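Local coordinates for DUF3845 domain-containing protein (Bacteroides thetaiotaomicron VPI-5482, PDB 3GF6) that is of unknown function but is a bacterial lipoprotein with an all-beta fold of two antiparallel sheets, belonging to a family grouped with the C1q and TNF clan, at residues Leu30-Phe35 with Pro101-Gln106; Ala139-Pro144 with Ala148-Val153; Ser186-Asn191 with Phe215-Gln220. One frame throughout, in Å; residues are numbered along the deposited sequence.

Contact 1. Residues Leu30-Phe35 with Pro101-Gln106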
loop_
_atom_site.group_PDB
_atom_site.type_symbol
_atom_site.label_atom_id
_atom_site.label_comp_id
_atom_site.label_asym_id
_atom_site.label_seq_id
_atom_site.Cartn_x
_atom_site.Cartn_y
_atom_site.Cartn_z
ATOM N N LEU A 30 4.855 1.165 21.694
ATOM C CA LEU A 30 4.923 1.665 20.332
ATOM C C LEU A 30 6.263 1.275 19.756
ATOM O O LEU A 30 7.287 1.691 20.280
ATOM C CB LEU A 30 4.779 3.200 20.269
ATOM C CG LEU A 30 4.813 3.857 18.874
ATOM C CD1 LEU A 30 3.533 3.632 18.119
ATOM C CD2 LEU A 30 5.098 5.386 18.987
ATOM N N VAL A 31 6.269 0.468 18.694
ATOM C CA VAL A 31 7.536 -0.004 18.124
ATOM C C VAL A 31 7.841 0.634 16.786
ATOM O O VAL A 31 8.970 0.606 16.332
ATOM C CB VAL A 31 7.628 -1.546 18.048
ATOM C CG1 VAL A 31 7.730 -2.135 19.513
ATOM C CG2 VAL A 31 6.501 -2.196 17.252
ATOM N N ALA A 32 6.841 1.212 16.158
ATOM C CA ALA A 32 7.068 1.986 14.930
ATOM C C ALA A 32 5.932 3.017 14.784
ATOM O O ALA A 32 4.747 2.757 15.128
ATOM C CB ALA A 32 7.179 1.083 13.669
ATOM N N ARG A 33 6.329 4.185 14.316
ATOM C CA ARG A 33 5.416 5.283 14.016
ATOM C C ARG A 33 6.053 6.199 13.000
ATOM O O ARG A 33 7.214 6.636 13.155
ATOM C CB ARG A 33 5.054 6.066 15.285
ATOM C CG ARG A 33 4.323 7.412 15.022
ATOM C CD ARG A 33 3.737 8.011 16.300
ATOM N NE ARG A 33 3.094 9.277 15.976
ATOM C CZ ARG A 33 3.573 10.485 16.250
ATOM N NH1 ARG A 33 4.715 10.642 16.911
ATOM N NH2 ARG A 33 2.887 11.552 15.864
ATOM N N SER A 34 5.287 6.455 11.939
ATOM C CA SER A 34 5.620 7.460 10.939
ATOM C C SER A 34 4.413 8.366 10.706
ATOM O O SER A 34 3.262 7.940 10.837
ATOM C CB SER A 34 6.074 6.816 9.620
ATOM O OG SER A 34 5.029 6.079 8.999
ATOM N N PHE A 35 4.686 9.609 10.329
ATOM C CA PHE A 35 3.659 10.599 10.100
ATOM C C PHE A 35 4.202 11.709 9.201
ATOM O O PHE A 35 5.317 11.611 8.660
ATOM C CB PHE A 35 3.115 11.138 11.432
ATOM C CG PHE A 35 4.140 11.801 12.288
ATOM C CD1 PHE A 35 4.948 11.038 13.124
ATOM C CD2 PHE A 35 4.282 13.185 12.286
ATOM C CE1 PHE A 35 5.926 11.671 13.943
ATOM C CE2 PHE A 35 5.233 13.810 13.105
ATOM C CZ PHE A 35 6.048 13.045 13.933
ATOM N N PRO A 101 9.043 -5.377 3.331
ATOM C CA PRO A 101 8.109 -5.099 4.417
ATOM C C PRO A 101 8.307 -3.700 5.061
ATOM O O PRO A 101 9.411 -3.194 5.105
ATOM C CB PRO A 101 8.456 -6.164 5.436
ATOM C CG PRO A 101 9.850 -6.531 5.156
ATOM C CD PRO A 101 10.098 -6.316 3.702
ATOM N N ILE A 102 7.234 -3.117 5.571
ATOM C CA ILE A 102 7.303 -1.863 6.297
ATOM C C ILE A 102 7.956 -2.096 7.656
ATOM O O ILE A 102 8.612 -1.203 8.196
ATOM C CB ILE A 102 5.878 -1.211 6.391
ATOM C CG1 ILE A 102 5.981 0.242 6.829
ATOM C CG2 ILE A 102 4.940 -1.995 7.359
ATOM C CD1 ILE A 102 4.630 1.017 6.777
ATOM N N TYR A 103 7.760 -3.290 8.233
ATOM C CA TYR A 103 8.346 -3.620 9.536
ATOM C C TYR A 103 8.674 -5.098 9.596
ATOM O O TYR A 103 7.928 -5.906 9.060
ATOM C CB TYR A 103 7.375 -3.269 10.662
ATOM C CG TYR A 103 7.967 -3.362 12.039
ATOM C CD1 TYR A 103 7.817 -4.508 12.792
ATOM C CD2 TYR A 103 8.642 -2.289 12.611
ATOM C CE1 TYR A 103 8.339 -4.614 14.052
ATOM C CE2 TYR A 103 9.178 -2.405 13.928
ATOM C CZ TYR A 103 8.989 -3.556 14.628
ATOM O OH TYR A 103 9.503 -3.720 15.902
ATOM N N THR A 104 9.761 -5.438 10.283
ATOM C CA THR A 104 10.217 -6.835 10.467
ATOM C C THR A 104 10.205 -7.210 11.933
ATOM O O THR A 104 10.822 -6.536 12.754
ATOM C CB THR A 104 11.633 -7.034 9.855
ATOM O OG1 THR A 104 11.535 -6.759 8.465
ATOM C CG2 THR A 104 12.186 -8.482 10.010
ATOM N N SER A 105 9.447 -8.254 12.280
ATOM C CA SER A 105 9.418 -8.780 13.615
ATOM C C SER A 105 10.595 -9.717 13.873
ATOM O O SER A 105 11.100 -10.416 12.955
ATOM C CB SER A 105 8.123 -9.558 13.862
ATOM O OG SER A 105 8.036 -9.968 15.215
ATOM N N GLN A 106 11.022 -9.720 15.131
ATOM C CA GLN A 106 12.085 -10.610 15.605
ATOM C C GLN A 106 11.614 -11.559 16.726
ATOM O O GLN A 106 12.430 -12.304 17.293
ATOM C CB GLN A 106 13.308 -9.770 16.065
ATOM C CG GLN A 106 13.925 -8.882 14.978
ATOM C CD GLN A 106 14.516 -9.639 13.815
ATOM O OE1 GLN A 106 14.701 -10.874 13.867
ATOM N NE2 GLN A 106 14.832 -8.912 12.750
#

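Contact 2. Residues Ala139-Pro144 with Ala148-Val153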
loop_
_atom_site.group_PDB
_atom_site.type_symbol
_atom_site.label_atom_id
_atom_site.label_comp_id
_atom_site.label_asym_id
_atom_site.label_seq_id
_atom_site.Cartn_x
_atom_site.Cartn_y
_atom_site.Cartn_z
ATOM N N ALA A 139 -0.780 -6.621 5.166
ATOM C CA ALA A 139 -0.701 -8.073 5.118
ATOM C C ALA A 139 0.633 -8.576 5.650
ATOM O O ALA A 139 1.628 -7.847 5.645
ATOM C CB ALA A 139 -0.906 -8.567 3.671
ATOM N N SER A 140 0.654 -9.830 6.079
ATOM C CA SER A 140 1.907 -10.503 6.456
ATOM C C SER A 140 2.573 -11.243 5.277
ATOM O O SER A 140 3.549 -11.911 5.490
ATOM C CB SER A 140 1.662 -11.426 7.643
ATOM O OG SER A 140 0.896 -12.529 7.212
ATOM N N LEU A 141 1.993 -11.158 4.063
ATOM C CA LEU A 141 2.575 -11.651 2.807
ATOM C C LEU A 141 2.539 -10.523 1.778
ATOM O O LEU A 141 1.718 -9.612 1.907
ATOM C CB LEU A 141 1.776 -12.835 2.270
ATOM C CG LEU A 141 1.750 -14.054 3.203
ATOM C CD1 LEU A 141 0.792 -15.101 2.654
ATOM C CD2 LEU A 141 3.187 -14.626 3.385
ATOM N N PHE A 142 3.412 -10.603 0.780
ATOM C CA PHE A 142 3.430 -9.668 -0.332
ATOM C C PHE A 142 2.576 -10.177 -1.491
ATOM O O PHE A 142 2.812 -11.259 -2.009
ATOM C CB PHE A 142 4.889 -9.408 -0.796
ATOM C CG PHE A 142 5.001 -8.337 -1.815
ATOM C CD1 PHE A 142 4.768 -8.588 -3.149
ATOM C CD2 PHE A 142 5.237 -7.003 -1.408
ATOM C CE1 PHE A 142 4.804 -7.544 -4.094
ATOM C CE2 PHE A 142 5.293 -5.958 -2.340
ATOM C CZ PHE A 142 5.074 -6.236 -3.684
ATOM N N GLN A 143 1.600 -9.368 -1.896
ATOM C CA GLN A 143 0.666 -9.666 -2.989
ATOM C C GLN A 143 0.093 -11.107 -2.983
ATOM O O GLN A 143 0.084 -11.765 -4.011
ATOM C CB GLN A 143 1.280 -9.316 -4.348
ATOM C CG GLN A 143 0.229 -8.932 -5.407
ATOM C CD GLN A 143 0.780 -8.643 -6.774
ATOM O OE1 GLN A 143 1.881 -9.085 -7.152
ATOM N NE2 GLN A 143 0.042 -7.900 -7.521
ATOM N N PRO A 144 -0.417 -11.589 -1.819
ATOM C CA PRO A 144 -1.082 -12.894 -1.864
ATOM C C PRO A 144 -2.351 -12.781 -2.702
ATOM O O PRO A 144 -3.061 -11.781 -2.605
ATOM C CB PRO A 144 -1.444 -13.155 -0.397
ATOM C CG PRO A 144 -1.638 -11.757 0.187
ATOM C CD PRO A 144 -0.545 -10.943 -0.493
ATOM N N ALA A 148 -8.622 -12.086 -0.508
ATOM C CA ALA A 148 -9.713 -12.516 0.367
ATOM C C ALA A 148 -9.541 -13.932 0.912
ATOM O O ALA A 148 -10.083 -14.229 1.975
ATOM C CB ALA A 148 -11.076 -12.370 -0.351
ATOM N N ASN A 149 -8.772 -14.786 0.223
ATOM C CA ASN A 149 -8.550 -16.175 0.622
ATOM C C ASN A 149 -7.450 -16.373 1.669
ATOM O O ASN A 149 -7.192 -17.506 2.057
ATOM C CB ASN A 149 -8.223 -17.053 -0.594
ATOM C CG ASN A 149 -9.408 -17.212 -1.574
ATOM O OD1 ASN A 149 -10.470 -16.584 -1.424
ATOM N ND2 ASN A 149 -9.210 -18.033 -2.590
ATOM N N PHE A 150 -6.772 -15.304 2.093
ATOM C CA PHE A 150 -5.635 -15.435 3.011
ATOM C C PHE A 150 -5.932 -14.756 4.353
ATOM O O PHE A 150 -6.169 -13.548 4.394
ATOM C CB PHE A 150 -4.380 -14.794 2.412
ATOM C CG PHE A 150 -3.809 -15.526 1.250
ATOM C CD1 PHE A 150 -4.383 -15.411 -0.019
ATOM C CD2 PHE A 150 -2.672 -16.313 1.396
ATOM C CE1 PHE A 150 -3.852 -16.084 -1.123
ATOM C CE2 PHE A 150 -2.128 -16.992 0.301
ATOM C CZ PHE A 150 -2.714 -16.875 -0.962
ATOM N N PRO A 151 -5.857 -15.505 5.460
ATOM C CA PRO A 151 -5.902 -14.865 6.798
ATOM C C PRO A 151 -4.699 -13.940 7.042
ATOM O O PRO A 151 -4.749 -13.077 7.906
ATOM C CB PRO A 151 -5.849 -16.040 7.775
ATOM C CG PRO A 151 -5.465 -17.233 6.965
ATOM C CD PRO A 151 -5.637 -16.961 5.520
ATOM N N GLU A 152 -3.670 -14.076 6.214
ATOM C CA GLU A 152 -2.513 -13.179 6.248
ATOM C C GLU A 152 -2.798 -11.756 5.773
ATOM O O GLU A 152 -1.989 -10.829 5.988
ATOM C CB GLU A 152 -1.395 -13.763 5.379
ATOM C CG GLU A 152 -0.745 -15.018 5.945
ATOM C CD GLU A 152 -1.450 -16.317 5.653
ATOM O OE1 GLU A 152 -2.438 -16.331 4.873
ATOM O OE2 GLU A 152 -0.964 -17.337 6.216
ATOM N N VAL A 153 -3.926 -11.585 5.107
ATOM C CA VAL A 153 -4.381 -10.261 4.685
ATOM C C VAL A 153 -5.197 -9.629 5.807
ATOM O O VAL A 153 -6.268 -10.136 6.201
ATOM C CB VAL A 153 -5.160 -10.326 3.356
ATOM C CG1 VAL A 153 -5.827 -8.992 3.059
ATOM C CG2 VAL A 153 -4.197 -10.628 2.216
#

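Contact 3. Residues Ser186-Asn191 with Phe215-Gln220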
loop_
_atom_site.group_PDB
_atom_site.type_symbol
_atom_site.label_atom_id
_atom_site.label_comp_id
_atom_site.label_asym_id
_atom_site.label_seq_id
_atom_site.Cartn_x
_atom_site.Cartn_y
_atom_site.Cartn_z
ATOM N N SER A 186 5.668 -12.408 10.720
ATOM C CA SER A 186 7.115 -12.324 10.573
ATOM C C SER A 186 7.488 -10.983 10.006
ATOM O O SER A 186 8.364 -10.300 10.510
ATOM C CB SER A 186 7.663 -13.468 9.698
ATOM O OG SER A 186 8.999 -13.221 9.293
ATOM N N GLN A 187 6.825 -10.635 8.916
ATOM C CA GLN A 187 7.050 -9.398 8.204
ATOM C C GLN A 187 5.690 -8.786 7.874
ATOM O O GLN A 187 4.766 -9.517 7.556
ATOM C CB GLN A 187 7.850 -9.648 6.912
ATOM C CG GLN A 187 9.198 -10.283 7.166
ATOM C CD GLN A 187 9.916 -10.629 5.874
ATOM O OE1 GLN A 187 10.834 -9.914 5.472
ATOM N NE2 GLN A 187 9.530 -11.745 5.242
ATOM N N LEU A 188 5.594 -7.458 7.983
ATOM C CA LEU A 188 4.376 -6.693 7.701
ATOM C C LEU A 188 4.582 -5.825 6.448
ATOM O O LEU A 188 5.558 -5.040 6.358
ATOM C CB LEU A 188 4.039 -5.811 8.908
ATOM C CG LEU A 188 2.686 -5.091 8.919
ATOM C CD1 LEU A 188 1.543 -6.096 9.026
ATOM C CD2 LEU A 188 2.652 -4.062 10.099
ATOM N N TYR A 189 3.621 -5.926 5.532
ATOM C CA TYR A 189 3.653 -5.215 4.247
ATOM C C TYR A 189 2.515 -4.202 4.183
ATOM O O TYR A 189 1.400 -4.517 4.606
ATOM C CB TYR A 189 3.540 -6.193 3.076
ATOM C CG TYR A 189 4.640 -7.254 3.080
ATOM C CD1 TYR A 189 4.505 -8.443 3.805
ATOM C CD2 TYR A 189 5.824 -7.043 2.400
ATOM C CE1 TYR A 189 5.514 -9.398 3.832
ATOM C CE2 TYR A 189 6.857 -8.028 2.413
ATOM C CZ TYR A 189 6.698 -9.178 3.147
ATOM O OH TYR A 189 7.697 -10.139 3.160
ATOM N N PHE A 190 2.814 -3.015 3.657
ATOM C CA PHE A 190 1.790 -1.947 3.430
ATOM C C PHE A 190 2.069 -1.297 2.100
ATOM O O PHE A 190 3.118 -0.679 1.911
ATOM C CB PHE A 190 1.768 -0.978 4.607
ATOM C CG PHE A 190 0.675 0.047 4.570
ATOM C CD1 PHE A 190 -0.649 -0.287 4.227
ATOM C CD2 PHE A 190 0.955 1.361 4.968
ATOM C CE1 PHE A 190 -1.663 0.704 4.217
ATOM C CE2 PHE A 190 -0.035 2.335 4.946
ATOM C CZ PHE A 190 -1.339 2.004 4.565
ATOM N N ASN A 191 1.166 -1.547 1.143
ATOM C CA ASN A 191 1.374 -1.175 -0.248
ATOM C C ASN A 191 0.084 -0.800 -0.953
ATOM O O ASN A 191 -1.009 -1.131 -0.488
ATOM C CB ASN A 191 1.999 -2.310 -1.077
ATOM C CG ASN A 191 3.329 -2.777 -0.544
ATOM O OD1 ASN A 191 4.424 -2.349 -1.009
ATOM N ND2 ASN A 191 3.268 -3.674 0.424
ATOM N N PHE A 215 1.172 6.022 10.266
ATOM C CA PHE A 215 1.237 4.597 10.509
ATOM C C PHE A 215 1.822 4.376 11.874
ATOM O O PHE A 215 2.871 4.918 12.165
ATOM C CB PHE A 215 2.144 3.950 9.456
ATOM C CG PHE A 215 2.370 2.501 9.686
ATOM C CD1 PHE A 215 1.461 1.572 9.196
ATOM C CD2 PHE A 215 3.421 2.054 10.478
ATOM C CE1 PHE A 215 1.649 0.212 9.448
ATOM C CE2 PHE A 215 3.596 0.708 10.752
ATOM C CZ PHE A 215 2.725 -0.211 10.234
ATOM N N GLU A 216 1.164 3.551 12.701
ATOM C CA GLU A 216 1.627 3.181 14.042
ATOM C C GLU A 216 1.526 1.689 14.237
ATOM O O GLU A 216 0.540 1.082 13.816
ATOM C CB GLU A 216 0.801 3.832 15.148
ATOM C CG GLU A 216 0.874 5.322 15.121
ATOM C CD GLU A 216 -0.004 6.006 16.158
ATOM O OE1 GLU A 216 -0.795 5.351 16.850
ATOM O OE2 GLU A 216 0.121 7.232 16.276
ATOM N N LEU A 217 2.525 1.129 14.911
ATOM C CA LEU A 217 2.584 -0.289 15.238
ATOM C C LEU A 217 2.919 -0.463 16.735
ATOM O O LEU A 217 3.921 0.072 17.223
ATOM C CB LEU A 217 3.644 -1.003 14.404
ATOM C CG LEU A 217 3.802 -2.515 14.615
ATOM C CD1 LEU A 217 2.515 -3.305 14.276
ATOM C CD2 LEU A 217 4.985 -3.029 13.758
ATOM N N TYR A 218 2.067 -1.207 17.424
ATOM C CA TYR A 218 2.219 -1.523 18.828
ATOM C C TYR A 218 2.489 -3.007 19.025
ATOM O O TYR A 218 1.892 -3.843 18.343
ATOM C CB TYR A 218 0.935 -1.155 19.599
ATOM C CG TYR A 218 0.631 0.314 19.548
ATOM C CD1 TYR A 218 -0.076 0.871 18.477
ATOM C CD2 TYR A 218 1.114 1.175 20.547
ATOM C CE1 TYR A 218 -0.320 2.251 18.417
ATOM C CE2 TYR A 218 0.869 2.539 20.490
ATOM C CZ TYR A 218 0.158 3.064 19.424
ATOM O OH TYR A 218 -0.090 4.403 19.377
ATOM N N GLU A 219 3.367 -3.323 19.980
ATOM C CA GLU A 219 3.427 -4.636 20.577
ATOM C C GLU A 219 2.441 -4.616 21.756
ATOM O O GLU A 219 2.520 -3.736 22.598
ATOM C CB GLU A 219 4.814 -4.962 21.098
ATOM C CG GLU A 219 5.858 -5.239 20.078
ATOM C CD GLU A 219 7.207 -5.629 20.698
ATOM O OE1 GLU A 219 7.288 -5.820 21.934
ATOM O OE2 GLU A 219 8.204 -5.683 19.945
ATOM N N GLN A 220 1.488 -5.541 21.781
ATOM C CA GLN A 220 0.493 -5.596 22.861
ATOM C C GLN A 220 1.023 -6.256 24.126
ATOM O O GLN A 220 1.685 -7.284 24.047
ATOM C CB GLN A 220 -0.753 -6.362 22.399
ATOM C CG GLN A 220 -1.444 -5.709 21.259
ATOM C CD GLN A 220 -2.608 -6.509 20.681
ATOM O OE1 GLN A 220 -2.827 -6.463 19.488
ATOM N NE2 GLN A 220 -3.385 -7.178 21.530
#

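Contact 1. Residues Leu30-Phe35 with Pro101-Gln106
Y103 reaches V31 and A32 with its phenol ring and so bridges the two antiparallel sheets of this beta sandwich, V31 and A32 belonging to strand 29-35 of one sheet and Y103 to the short strand 103-104 of the other. Each segment carries a classic beta bulge: V31 and A32 both pair with L217, and I102 and Y103 both pair with L188. The bulge in 30-35 matters here, because V31 and A32, although consecutive, both send their CB toward the tyrosine.

The apolar contacts fall at CD2 and CE2 and at the CZ end of the ring. CB of A32 meets CD2 of Y103 at 3.8 Å, approaching obliquely, while V31 crosses the tyrosine side chain at about a right angle and brings its CG2 to 3.9 Å from Y103 CZ. With CG anti to the backbone N of Y103 (chi1 -171°), the ring reaches across the gap, and L217 of strand 203-219 packs on it as well. F75, from a loop, packs on A32.

No hydrogen bond links the segments. Across the contact the tyrosine OH meets carbon, lying 3.6 Å from both CB and CG2 of V31.

Contact 2. Residues Ala139-Pro144 with Ala148-Val153
P144 sits squarely over one face of the F150 ring, with its CB 3.6 Å from the ring centroid and only 6° off the normal, a CH-pi contact. Chi1 of F150, at -70°, sets CG beside its own backbone N and carries the ring over to the proline. L141 reaches the same ring obliquely, its CD1 3.9 Å from F150 CD2. That methyl also touches the aliphatic part of E152, 3.6 Å from E152 CG, the two chains crossing at a slant; the glutamate chain bends at chi2, which brings its OE1 to the edge of the phenyl ring, in plane.

The neighbouring CG of P144 presses tightly on V153 CG2, at 3.5 Å. An alanine in place of F150 would probably leave P144 CB without its aromatic face and the L141 methyl with less to rest on.

The backbone closes the loop: S140 N donates to E152 O at 2.8 Å, fairly straight at 163°, and a type I turn from F150 to V153 brings that carbonyl round. A139 and V153 then form an antiparallel non-hydrogen-bonded pair, CA to CA 4.3 Å. The whole is the connection between neighbouring antiparallel strands 129-139 and 153-158, with R17 hydrogen-bonded to A148 O, and F142 set edge-to-face with F193 of strand 187-198.

Contact 3. Residues Ser186-Asn191 with Phe215-Gln220
Strands 187-191 and 215-219 run nearly antiparallel, at 164°, but their axes come no closer than 11.3 Å, so side chains rather than backbone bonds join them. L188 and F215 approach from opposite directions. The leucine CD2 comes in at the edge of the phenyl ring, near its plane, 3.9 Å from F215 CZ. Both residues hold CG anti to their backbone N (chi1 -171° in L188, 175° in F215), and this extends each across the gap.

This is face-to-face sheet packing in a beta sandwich, strand 187-198 lying in one antiparallel sheet and strand 203-219 in the other. All four residues that touch are buried: L188 and F190 on one side, F215 and L217 on the other. The same L188 methyl also reaches L217, CD2 to CD1 4.2 Å, while F190 adds a looser, oblique contact, its CD2 4.3 Å from CD1 of F215. S34 of strand 29-35 packs on F215, and V114 of strand 112-123 on L217.

E216 and Y218 point to the other face of their sheet, where the Y218 hydroxyl donates to E216 OE1 at 2.8 Å, meeting it from above the carboxylate plane.

In the fold
Contacts 1 and 3 are neighbouring pieces of one sandwich interface, their centres about 5 Å apart. Strands 29-35 and 203-219 pair in one sheet, where A32 O and L217 N are 2.8 Å apart, and strands 103-104 and 187-198 pair in the other, where I102 N and L188 O are 2.7 Å apart. Contact 2 lies at the next strand of the second sheet, 129-139, which pairs with 187-198; the centres of contacts 2 and 3 are about 14 Å apart, and A139 O and Y189 N join them at 2.8 Å. It stays clear of contact 1, with nearest atoms about 6 Å apart. The function is unknown and no active site can be assigned here; a 1,2-ethanediol about 4 Å from the E152 side chain probably came from the crystallisation liquor.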